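Local coordinates for putative immunoglobulin-blocking virulence protein (Mycoplasma mycoides subsp. capri, PDB 7ADK) that probably binds host immunoglobulin and blocks its action, and forms a complex with a lipoprotein, at residues E382-K387 and D442-T447; L421-S424 and A428-R431; K438-G443 and A469-I474; K452-K457 and Q461-I466. One frame throughout, in Å; residues are numbered along the deposited sequence.

Contact 1: residues E382-K387 and D442-T447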
loop_
_atom_site.group_PDB
_atom_site.type_symbol
_atom_site.label_atom_id
_atom_site.label_comp_id
_atom_site.label_asym_id
_atom_site.label_seq_id
_atom_site.Cartn_x
_atom_site.Cartn_y
_atom_site.Cartn_z
ATOM N N GLU A 382 18.034 37.513 -4.105
ATOM C CA GLU A 382 19.434 37.877 -4.383
ATOM C C GLU A 382 20.096 38.772 -3.307
ATOM O O GLU A 382 21.061 38.302 -2.697
ATOM C CB GLU A 382 19.536 38.412 -5.820
ATOM C CG GLU A 382 20.899 38.968 -6.244
ATOM C CD GLU A 382 22.027 37.922 -6.292
ATOM O OE1 GLU A 382 21.755 36.713 -6.460
ATOM O OE2 GLU A 382 23.208 38.325 -6.213
ATOM N N PRO A 383 19.599 39.980 -2.969
ATOM C CA PRO A 383 20.090 40.751 -1.825
ATOM C C PRO A 383 20.178 39.959 -0.514
ATOM O O PRO A 383 21.180 40.046 0.192
ATOM C CB PRO A 383 19.118 41.914 -1.659
ATOM C CG PRO A 383 18.568 42.137 -3.057
ATOM C CD PRO A 383 18.618 40.765 -3.698
ATOM N N TYR A 384 19.159 39.164 -0.189
ATOM C CA TYR A 384 19.124 38.357 1.026
ATOM C C TYR A 384 20.131 37.199 0.968
ATOM O O TYR A 384 20.797 36.943 1.960
ATOM C CB TYR A 384 17.698 37.877 1.298
ATOM C CG TYR A 384 16.685 38.988 1.504
ATOM C CD1 TYR A 384 16.495 39.576 2.757
ATOM C CD2 TYR A 384 15.924 39.449 0.428
ATOM C CE1 TYR A 384 15.574 40.621 2.931
ATOM C CE2 TYR A 384 15.020 40.511 0.581
ATOM C CZ TYR A 384 14.840 41.110 1.838
ATOM O OH TYR A 384 13.974 42.143 1.980
ATOM N N SER A 385 20.333 36.556 -0.181
ATOM C CA SER A 385 21.332 35.501 -0.388
ATOM C C SER A 385 22.767 35.992 -0.249
ATOM O O SER A 385 23.636 35.245 0.194
ATOM C CB SER A 385 21.141 34.857 -1.759
ATOM O OG SER A 385 21.664 35.632 -2.814
ATOM N N LYS A 386 23.000 37.258 -0.599
ATOM C CA LYS A 386 24.263 37.986 -0.495
ATOM C C LYS A 386 24.511 38.462 0.933
ATOM O O LYS A 386 25.636 38.388 1.410
ATOM C CB LYS A 386 24.190 39.140 -1.507
ATOM C CG LYS A 386 25.549 39.742 -1.871
ATOM C CD LYS A 386 25.428 40.935 -2.831
ATOM C CE LYS A 386 24.636 40.674 -4.121
ATOM N NZ LYS A 386 25.290 39.706 -5.020
ATOM N N LYS A 387 23.470 38.900 1.647
ATOM C CA LYS A 387 23.532 39.287 3.065
ATOM C C LYS A 387 23.744 38.087 3.988
ATOM O O LYS A 387 24.654 38.108 4.807
ATOM C CB LYS A 387 22.281 40.095 3.437
ATOM C CG LYS A 387 22.309 40.583 4.893
ATOM C CD LYS A 387 21.319 41.717 5.175
ATOM C CE LYS A 387 21.778 43.030 4.536
ATOM N NZ LYS A 387 20.939 44.167 4.907
ATOM N N ASP A 442 17.698 41.636 13.130
ATOM C CA ASP A 442 17.875 42.674 12.108
ATOM C C ASP A 442 16.606 43.514 11.860
ATOM O O ASP A 442 16.669 44.575 11.257
ATOM C CB ASP A 442 18.388 42.033 10.813
ATOM C CG ASP A 442 19.794 41.437 10.942
ATOM O OD1 ASP A 442 20.542 41.800 11.876
ATOM O OD2 ASP A 442 20.178 40.647 10.054
ATOM N N GLY A 443 15.450 43.081 12.357
ATOM C CA GLY A 443 14.196 43.825 12.300
ATOM C C GLY A 443 13.553 43.884 10.920
ATOM O O GLY A 443 12.672 44.701 10.696
ATOM N N GLU A 444 13.929 42.998 10.002
ATOM C CA GLU A 444 13.203 42.795 8.748
ATOM C C GLU A 444 11.899 42.018 9.003
ATOM O O GLU A 444 11.891 41.003 9.692
ATOM C CB GLU A 444 14.133 42.119 7.730
ATOM C CG GLU A 444 13.510 41.783 6.372
ATOM C CD GLU A 444 13.081 43.016 5.562
ATOM O OE1 GLU A 444 12.221 43.790 6.029
ATOM O OE2 GLU A 444 13.599 43.199 4.439
ATOM N N GLN A 445 10.763 42.506 8.500
ATOM C CA GLN A 445 9.421 42.014 8.846
ATOM C C GLN A 445 8.910 41.065 7.765
ATOM O O GLN A 445 8.881 41.423 6.592
ATOM C CB GLN A 445 8.484 43.219 9.047
ATOM C CG GLN A 445 7.019 42.902 9.404
ATOM C CD GLN A 445 6.775 42.454 10.843
ATOM O OE1 GLN A 445 7.680 42.128 11.595
ATOM N NE2 GLN A 445 5.543 42.395 11.281
ATOM N N ILE A 446 8.474 39.864 8.139
ATOM C CA ILE A 446 7.931 38.857 7.214
ATOM C C ILE A 446 6.407 38.772 7.370
ATOM O O ILE A 446 5.899 38.557 8.466
ATOM C CB ILE A 446 8.622 37.495 7.444
ATOM C CG1 ILE A 446 10.160 37.538 7.334
ATOM C CG2 ILE A 446 8.063 36.411 6.526
ATOM C CD1 ILE A 446 10.715 38.011 6.007
ATOM N N THR A 447 5.665 38.922 6.276
ATOM C CA THR A 447 4.198 38.795 6.252
ATOM C C THR A 447 3.762 37.331 6.149
ATOM O O THR A 447 2.766 36.942 6.734
ATOM C CB THR A 447 3.608 39.631 5.107
ATOM O OG1 THR A 447 3.892 40.989 5.340
ATOM C CG2 THR A 447 2.098 39.553 4.968
#
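Tyr384 and Glu444 meet because their torsions send each towards the other. On Tyr384, CG stands anti to the carbonyl carbon and beside the backbone N (chi1 -61°), and the phenol leaves the short helix with its hydroxyl in the lead. Glu444 sets out anti to its own N, then bends at chi2 (65°), which brings OE2 to the phenol hydroxyl. The two side chains run at about a right angle. The result is one hydrogen bond, Tyr384 OH giving its proton to Glu444 OE2 at 2.7 Å. OE2 sits at the edge of the phenol, in the ring plane, and is met on its anti side but clearly out of the carboxylate plane; ring and carboxylate are turned 38° apart. The other oxygen is not idle: Gln445 N donates to Glu444 OE1 over 3.1 Å, and the two bonds together should restrain the rotation of the carboxylate. Behind the tyrosine the helix is tied to itself. Glu382 O accepts from both Lys386 N and Ser385 OG, the latter at 2.7 Å on a lone pair in the carbonyl plane, while Lys386 NZ makes a salt bridge to Glu382 OE2 at 2.8 Å. Lys387 NZ stays 6.3 Å from Asp442 OD2, which bonds to Tyr388 OH instead. This is a surface contact that ties helix 381-387 to the loop leaving helix 426-442: Tyr384 stacks on Phe398 of strand 396-403, and both Tyr384 and Glu444 rest on Leu417 of strand 415-422.

Contact 2: residues L421-S424 and A428-R431; sequences LDVS and AYRR
Tyr429 packs against Val423 just where strand 415-422 gives way to helix 426-442, the first turn of a beta-alpha-beta unit that continues into strand 448-454. Outward along the tyrosine, CB lies 4.1 Å from the carbonyl oxygen of Val423. CG is anti to the backbone N (chi1 -176°), and this lays the ring alongside the valine. CD1 then meets Val423 CB at 4.1 Å and its methyl CG1 at almost the same distance, an oblique approach with the two side chains crossing at a slant. The same edge of the ring also touches Gln461, and at the tip OH hydrogen-bonds to Ala462 O, so the polar end is satisfied by the loop before the next helix. One residue earlier, Ala428 turns its methyl at the strand: CB sits 3.6 Å from Asp422 O and 4.4 Å from Leu421 CD2. That same leucine methyl lies over the helix backbone near Ala428 O. Ile396 of the adjacent strand 396-403 touches both Leu421 and Ala428, and Ile451 of strand 448-454 backs Leu421 and Val423, which makes this the buried side of the helix. The chain leaves the strand through an inverse gamma turn centred on Asp422 and an Asx turn. Asp422 OD1, which also accepts from Asn453 ND2, takes both Ser424 OG at 2.6 Å and Ser424 N at 3.2 Å, the two donors arriving from the same face of the carboxylate plane.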
loop_
_atom_site.group_PDB
_atom_site.type_symbol
_atom_site.label_atom_id
_atom_site.label_comp_id
_atom_site.label_asym_id
_atom_site.label_seq_id
_atom_site.Cartn_x
_atom_site.Cartn_y
_atom_site.Cartn_z
ATOM N N LEU A 421 10.839 28.332 2.860
ATOM C CA LEU A 421 11.800 27.352 3.380
ATOM C C LEU A 421 11.402 25.939 2.939
ATOM O O LEU A 421 10.487 25.339 3.507
ATOM C CB LEU A 421 11.852 27.442 4.918
ATOM C CG LEU A 421 12.607 28.664 5.455
ATOM C CD1 LEU A 421 12.213 28.961 6.892
ATOM C CD2 LEU A 421 14.107 28.435 5.429
ATOM N N ASP A 422 12.111 25.383 1.959
ATOM C CA ASP A 422 11.949 23.990 1.543
ATOM C C ASP A 422 12.737 23.064 2.469
ATOM O O ASP A 422 13.898 22.750 2.223
ATOM C CB ASP A 422 12.360 23.804 0.077
ATOM C CG ASP A 422 12.264 22.341 -0.379
ATOM O OD1 ASP A 422 11.606 21.513 0.297
ATOM O OD2 ASP A 422 12.852 22.004 -1.428
ATOM N N VAL A 423 12.116 22.602 3.549
ATOM C CA VAL A 423 12.780 21.789 4.580
ATOM C C VAL A 423 12.969 20.325 4.179
ATOM O O VAL A 423 13.483 19.535 4.968
ATOM C CB VAL A 423 12.125 21.964 5.961
ATOM C CG1 VAL A 423 12.406 23.371 6.486
ATOM C CG2 VAL A 423 10.614 21.729 5.950
ATOM N N SER A 424 12.640 19.938 2.940
ATOM C CA SER A 424 13.169 18.701 2.352
ATOM C C SER A 424 14.652 18.826 2.007
ATOM O O SER A 424 15.353 17.815 1.977
ATOM C CB SER A 424 12.392 18.272 1.115
ATOM O OG SER A 424 12.633 19.118 0.015
ATOM N N ALA A 428 18.521 24.299 4.180
ATOM C CA ALA A 428 17.366 25.050 4.670
ATOM C C ALA A 428 16.860 24.539 6.024
ATOM O O ALA A 428 16.514 25.345 6.879
ATOM C CB ALA A 428 16.233 25.012 3.651
ATOM N N TYR A 429 16.844 23.232 6.283
ATOM C CA TYR A 429 16.445 22.719 7.593
ATOM C C TYR A 429 17.466 23.073 8.682
ATOM O O TYR A 429 17.082 23.635 9.706
ATOM C CB TYR A 429 16.157 21.222 7.508
ATOM C CG TYR A 429 15.649 20.620 8.797
ATOM C CD1 TYR A 429 14.390 20.989 9.288
ATOM C CD2 TYR A 429 16.434 19.699 9.510
ATOM C CE1 TYR A 429 13.905 20.432 10.481
ATOM C CE2 TYR A 429 15.950 19.139 10.708
ATOM C CZ TYR A 429 14.681 19.502 11.196
ATOM O OH TYR A 429 14.204 18.942 12.332
ATOM N N ARG A 430 18.761 22.840 8.446
ATOM C CA ARG A 430 19.873 23.238 9.330
ATOM C C ARG A 430 19.838 24.726 9.683
ATOM O O ARG A 430 20.019 25.090 10.841
ATOM C CB ARG A 430 21.193 22.870 8.628
ATOM C CG ARG A 430 22.467 23.406 9.288
ATOM C CD ARG A 430 23.687 23.140 8.402
ATOM N NE ARG A 430 24.856 23.906 8.873
ATOM C CZ ARG A 430 25.448 24.935 8.296
ATOM N NH1 ARG A 430 25.129 25.388 7.126
ATOM N NH2 ARG A 430 26.402 25.553 8.911
ATOM N N ARG A 431 19.610 25.590 8.692
ATOM C CA ARG A 431 19.672 27.045 8.848
ATOM C C ARG A 431 18.349 27.718 9.181
ATOM O O ARG A 431 18.387 28.845 9.647
ATOM C CB ARG A 431 20.308 27.677 7.612
ATOM C CG ARG A 431 21.779 27.264 7.495
ATOM C CD ARG A 431 22.551 28.153 6.531
ATOM N NE ARG A 431 22.608 29.549 6.976
ATOM C CZ ARG A 431 22.931 30.579 6.234
ATOM N NH1 ARG A 431 23.303 30.435 5.010
ATOM N NH2 ARG A 431 22.890 31.767 6.722
#

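Contact 3: residues K438-G443 and A469-I474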
loop_
_atom_site.group_PDB
_atom_site.type_symbol
_atom_site.label_atom_id
_atom_site.label_comp_id
_atom_site.label_asym_id
_atom_site.label_seq_id
_atom_site.Cartn_x
_atom_site.Cartn_y
_atom_site.Cartn_z
ATOM N N LYS A 438 18.034 35.550 12.781
ATOM C CA LYS A 438 18.816 36.650 12.196
ATOM C C LYS A 438 17.926 37.691 11.512
ATOM O O LYS A 438 18.150 38.877 11.717
ATOM C CB LYS A 438 19.967 36.139 11.314
ATOM C CG LYS A 438 21.216 35.876 12.168
ATOM C CD LYS A 438 22.492 35.543 11.398
ATOM C CE LYS A 438 22.665 34.063 11.097
ATOM N NZ LYS A 438 24.016 33.731 10.631
ATOM N N LEU A 439 16.862 37.288 10.818
ATOM C CA LEU A 439 15.879 38.235 10.284
ATOM C C LEU A 439 15.147 38.990 11.417
ATOM O O LEU A 439 14.909 40.188 11.288
ATOM C CB LEU A 439 14.908 37.520 9.328
ATOM C CG LEU A 439 15.336 37.346 7.856
ATOM C CD1 LEU A 439 15.396 38.665 7.119
ATOM C CD2 LEU A 439 16.672 36.678 7.665
ATOM N N GLN A 440 14.846 38.351 12.548
ATOM C CA GLN A 440 14.183 39.030 13.667
ATOM C C GLN A 440 15.053 40.089 14.361
ATOM O O GLN A 440 14.589 41.215 14.534
ATOM C CB GLN A 440 13.668 38.014 14.687
ATOM C CG GLN A 440 12.348 37.401 14.230
ATOM C CD GLN A 440 11.932 36.273 15.150
ATOM O OE1 GLN A 440 11.298 36.430 16.100
ATOM N NE2 GLN A 440 12.274 35.107 14.902
ATOM N N LYS A 441 16.304 39.790 14.742
ATOM C CA LYS A 441 17.172 40.795 15.386
ATOM C C LYS A 441 17.654 41.897 14.439
ATOM O O LYS A 441 17.884 43.019 14.884
ATOM C CB LYS A 441 18.306 40.145 16.196
ATOM C CG LYS A 441 19.374 39.389 15.406
ATOM C CD LYS A 441 20.441 38.795 16.326
ATOM C CE LYS A 441 21.509 38.004 15.593
ATOM N NZ LYS A 441 22.587 37.559 16.451
ATOM N N ASP A 442 17.698 41.636 13.130
ATOM C CA ASP A 442 17.875 42.674 12.108
ATOM C C ASP A 442 16.606 43.514 11.860
ATOM O O ASP A 442 16.669 44.575 11.257
ATOM C CB ASP A 442 18.388 42.033 10.813
ATOM C CG ASP A 442 19.794 41.437 10.942
ATOM O OD1 ASP A 442 20.542 41.800 11.876
ATOM O OD2 ASP A 442 20.178 40.647 10.054
ATOM N N GLY A 443 15.450 43.081 12.357
ATOM C CA GLY A 443 14.196 43.825 12.300
ATOM C C GLY A 443 13.553 43.884 10.920
ATOM O O GLY A 443 12.672 44.701 10.696
ATOM N N ALA A 469 10.738 29.384 17.323
ATOM C CA ALA A 469 11.649 30.495 17.036
ATOM C C ALA A 469 11.005 31.635 16.235
ATOM O O ALA A 469 11.517 32.752 16.242
ATOM C CB ALA A 469 12.857 29.945 16.291
ATOM N N LEU A 470 9.903 31.372 15.529
ATOM C CA LEU A 470 9.120 32.370 14.797
ATOM C C LEU A 470 8.570 33.453 15.748
ATOM O O LEU A 470 8.423 33.189 16.941
ATOM C CB LEU A 470 7.981 31.674 14.031
ATOM C CG LEU A 470 8.409 30.798 12.845
ATOM C CD1 LEU A 470 7.216 30.011 12.332
ATOM C CD2 LEU A 470 8.914 31.654 11.698
ATOM N N PRO A 471 8.262 34.670 15.263
ATOM C CA PRO A 471 7.737 35.752 16.098
ATOM C C PRO A 471 6.490 35.378 16.916
ATOM O O PRO A 471 5.695 34.539 16.512
ATOM C CB PRO A 471 7.426 36.895 15.141
ATOM C CG PRO A 471 8.328 36.645 13.943
ATOM C CD PRO A 471 8.459 35.130 13.900
ATOM N N LYS A 472 6.271 36.048 18.051
ATOM C CA LYS A 472 5.063 35.884 18.888
ATOM C C LYS A 472 3.776 36.386 18.211
ATOM O O LYS A 472 2.668 36.072 18.639
ATOM C CB LYS A 472 5.321 36.559 20.247
ATOM C CG LYS A 472 4.309 36.120 21.311
ATOM C CD LYS A 472 4.623 36.540 22.750
ATOM C CE LYS A 472 4.597 38.054 22.955
ATOM N NZ LYS A 472 4.276 38.435 24.320
ATOM N N ASP A 473 3.941 37.178 17.162
ATOM C CA ASP A 473 2.922 37.876 16.389
ATOM C C ASP A 473 3.218 37.761 14.882
ATOM O O ASP A 473 4.155 38.360 14.368
ATOM C CB ASP A 473 2.848 39.334 16.862
ATOM C CG ASP A 473 4.172 40.042 17.206
ATOM O OD1 ASP A 473 4.118 41.089 17.844
ATOM O OD2 ASP A 473 5.281 39.590 16.870
ATOM N N ILE A 474 2.437 36.967 14.158
ATOM C CA ILE A 474 2.672 36.566 12.759
ATOM C C ILE A 474 1.441 36.859 11.900
ATOM O O ILE A 474 0.338 36.470 12.254
ATOM C CB ILE A 474 3.013 35.062 12.660
ATOM C CG1 ILE A 474 4.194 34.670 13.555
ATOM C CG2 ILE A 474 3.269 34.646 11.218
ATOM C CD1 ILE A 474 4.499 33.180 13.542
#
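The flat group here is the amide of Gln440, with the puckered ring of Pro471 over one face: Pro471 CG sits above the CD-OE1 bond, 3.8 Å from Gln440 CD and 3.7 Å from OE1. At the amide's edge is Ala469 O, only 4° out of its plane. Gln440 belongs to the last turn of helix 426-442, the crossover helix of a beta-alpha-beta unit, and Ala469 to the loop that leads into strand 473-481 of the same sheet. The side chain, extended beyond CG, reaches from helix to loop. Its NE2 donates to Ala469 O at 2.8 Å in a nearly straight bond (165° at the hydrogen), with the donor tilted a little from the carbonyl plane. NE2 also bonds to Ile436 O one turn back; two acceptors and the overlying proline should restrain the amide's rotation. Tyr449 of strand 448-454 supports Leu470 and Pro471 from the sheet, while Ala469 touches Lys433 and Glu437 on the helix. Just beyond Gln440 the helix ends in a Schellman motif at Gly443, with positive phi (73°) and Gly443 N bonded to Gln440 O at 3.0 Å.

Contact 4: residues K452-K457 and Q461-I466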
loop_
_atom_site.group_PDB
_atom_site.type_symbol
_atom_site.label_atom_id
_atom_site.label_comp_id
_atom_site.label_asym_id
_atom_site.label_seq_id
_atom_site.Cartn_x
_atom_site.Cartn_y
_atom_site.Cartn_z
ATOM N N LYS A 452 7.798 24.220 3.607
ATOM C CA LYS A 452 7.408 23.265 2.563
ATOM C C LYS A 452 8.045 21.904 2.762
ATOM O O LYS A 452 9.207 21.826 3.126
ATOM C CB LYS A 452 7.730 23.798 1.165
ATOM C CG LYS A 452 6.905 25.013 0.760
ATOM C CD LYS A 452 7.362 25.627 -0.554
ATOM C CE LYS A 452 7.166 24.778 -1.789
ATOM N NZ LYS A 452 5.814 24.673 -2.242
ATOM N N ASN A 453 7.299 20.843 2.468
ATOM C CA ASN A 453 7.729 19.447 2.537
ATOM C C ASN A 453 8.079 18.971 3.955
ATOM O O ASN A 453 9.034 18.224 4.149
ATOM C CB ASN A 453 8.836 19.173 1.505
ATOM C CG ASN A 453 8.460 19.506 0.085
ATOM O OD1 ASN A 453 7.435 19.082 -0.422
ATOM N ND2 ASN A 453 9.264 20.273 -0.597
ATOM N N MET A 454 7.312 19.378 4.962
ATOM C CA MET A 454 7.553 18.970 6.343
ATOM C C MET A 454 7.354 17.460 6.474
ATOM O O MET A 454 6.268 16.960 6.199
ATOM C CB MET A 454 6.601 19.684 7.299
ATOM C CG MET A 454 6.725 21.190 7.273
ATOM S SD MET A 454 5.424 21.999 8.210
ATOM C CE MET A 454 6.045 21.847 9.894
ATOM N N GLY A 455 8.384 16.722 6.888
ATOM C CA GLY A 455 8.314 15.270 7.037
ATOM C C GLY A 455 8.469 14.457 5.751
ATOM O O GLY A 455 8.319 13.246 5.785
ATOM N N GLU A 456 8.779 15.072 4.610
ATOM C CA GLU A 456 8.854 14.357 3.330
ATOM C C GLU A 456 10.040 13.378 3.246
ATOM O O GLU A 456 9.882 12.239 2.809
ATOM C CB GLU A 456 8.879 15.391 2.199
ATOM C CG GLU A 456 8.747 14.789 0.796
ATOM C CD GLU A 456 10.086 14.616 0.070
ATOM O OE1 GLU A 456 10.745 15.636 -0.224
ATOM O OE2 GLU A 456 10.471 13.463 -0.221
ATOM N N LYS A 457 11.232 13.808 3.678
ATOM C CA LYS A 457 12.469 13.008 3.714
ATOM C C LYS A 457 12.525 12.053 4.907
ATOM O O LYS A 457 12.862 10.884 4.761
ATOM C CB LYS A 457 13.662 13.969 3.673
ATOM C CG LYS A 457 15.030 13.290 3.770
ATOM C CD LYS A 457 16.179 14.274 3.556
ATOM C CE LYS A 457 16.422 14.547 2.076
ATOM N NZ LYS A 457 17.280 15.726 1.877
ATOM N N GLN A 461 10.978 13.924 11.721
ATOM C CA GLN A 461 11.611 15.244 11.697
ATOM C C GLN A 461 10.872 16.258 12.585
ATOM O O GLN A 461 9.687 16.515 12.396
ATOM C CB GLN A 461 11.641 15.679 10.234
ATOM C CG GLN A 461 12.216 17.067 9.953
ATOM C CD GLN A 461 12.176 17.479 8.493
ATOM O OE1 GLN A 461 12.680 18.510 8.106
ATOM N NE2 GLN A 461 11.590 16.726 7.598
ATOM N N ALA A 462 11.569 16.826 13.566
ATOM C CA ALA A 462 10.992 17.713 14.560
ATOM C C ALA A 462 10.924 19.163 14.069
ATOM O O ALA A 462 11.815 19.630 13.360
ATOM C CB ALA A 462 11.806 17.583 15.846
ATOM N N PHE A 463 9.901 19.910 14.497
ATOM C CA PHE A 463 9.702 21.324 14.156
ATOM C C PHE A 463 9.395 22.238 15.351
ATOM O O PHE A 463 9.399 23.452 15.162
ATOM C CB PHE A 463 8.640 21.479 13.058
ATOM C CG PHE A 463 9.039 20.931 11.714
ATOM C CD1 PHE A 463 9.873 21.698 10.894
ATOM C CD2 PHE A 463 8.604 19.672 11.283
ATOM C CE1 PHE A 463 10.304 21.196 9.666
ATOM C CE2 PHE A 463 9.018 19.175 10.042
ATOM C CZ PHE A 463 9.880 19.933 9.240
ATOM N N LYS A 464 9.200 21.721 16.577
ATOM C CA LYS A 464 8.885 22.535 17.769
ATOM C C LYS A 464 9.950 23.603 18.058
ATOM O O LYS A 464 9.602 24.700 18.477
ATOM C CB LYS A 464 8.628 21.648 19.011
ATOM C CG LYS A 464 7.342 20.807 18.957
ATOM C CD LYS A 464 7.019 20.100 20.282
ATOM C CE LYS A 464 5.717 19.282 20.226
ATOM N NZ LYS A 464 5.386 18.604 21.503
ATOM N N ASP A 465 11.220 23.344 17.748
ATOM C CA ASP A 465 12.324 24.304 17.891
ATOM C C ASP A 465 12.336 25.414 16.818
ATOM O O ASP A 465 12.807 26.518 17.074
ATOM C CB ASP A 465 13.659 23.548 17.881
ATOM C CG ASP A 465 13.807 22.496 18.984
ATOM O OD1 ASP A 465 13.068 22.529 19.996
ATOM O OD2 ASP A 465 14.694 21.625 18.854
ATOM N N ILE A 466 11.804 25.134 15.630
ATOM C CA ILE A 466 11.718 26.063 14.494
ATOM C C ILE A 466 10.454 26.921 14.593
ATOM O O ILE A 466 10.527 28.146 14.554
ATOM C CB ILE A 466 11.781 25.276 13.160
ATOM C CG1 ILE A 466 13.136 24.564 12.992
ATOM C CG2 ILE A 466 11.547 26.204 11.963
ATOM C CD1 ILE A 466 13.125 23.444 11.970
#
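Met454 and Phe463 form a Met-aromatic pair within a second beta-alpha-beta unit, where strand 448-454 passes by way of the short helix 464-467 to strand 473-481. The apolar contacts come first. Met454 CE stands over one face of the phenyl ring, 3.7 Å from its centroid and 18° off the normal, a CH-pi contact displaced toward the CG side of the ring. A bend at chi3 (81°) folds this methyl back over the ring, leaving SD above the same face at 4.9 Å from the centroid. Met454 CB packs nearer the far rim, 3.7 Å from Phe463 CE2. At the ring's edge, near its plane, comes the backbone of Gly455, whose N is 4.0 Å from Phe463 CE2; the extended side chain of Gln461 ends beside that same glycine. Charged and polar links lead outward. Lys457 NZ makes a salt bridge to Asp426 and bonds to Ser424 O, while Glu456 OE2 bonds to Ser484 and Phe463 N to Glu680, both on the lipoprotein chain, which places this corner at the interface between the two proteins. The backbone bonds are local. Phe463 sits at the N-cap, its O accepting from Ile466 N at 3.0 Å, and the chain reverses in a type II turn, closed where Glu456 N meets Asn453 O at 3.2 Å.

From the N terminus, contact 1 opens first, at helix 381-387, and closes only after strands 396-403 and 415-422 and helix 426-442. Contact 2 is nested inside that loop. Contact 3 opens on the stretch where contact 1 ends, sharing Asp442 and Gly443 with it, and Glu444 CG packs on Leu439 CD1 at 3.7 Å there. Its loop encloses contact 4. Contacts 2 and 4 touch, their centres about 8 Å apart; contacts 1 and 3 meet at the other end of helix 426-442. Contact 2 ties that helix's start to strand 415-422, contact 3 its end to the loop before strand 473-481; contact 1 adds helix 381-387, and contact 4 joins strand 448-454 to the lead-in of helix 464-467.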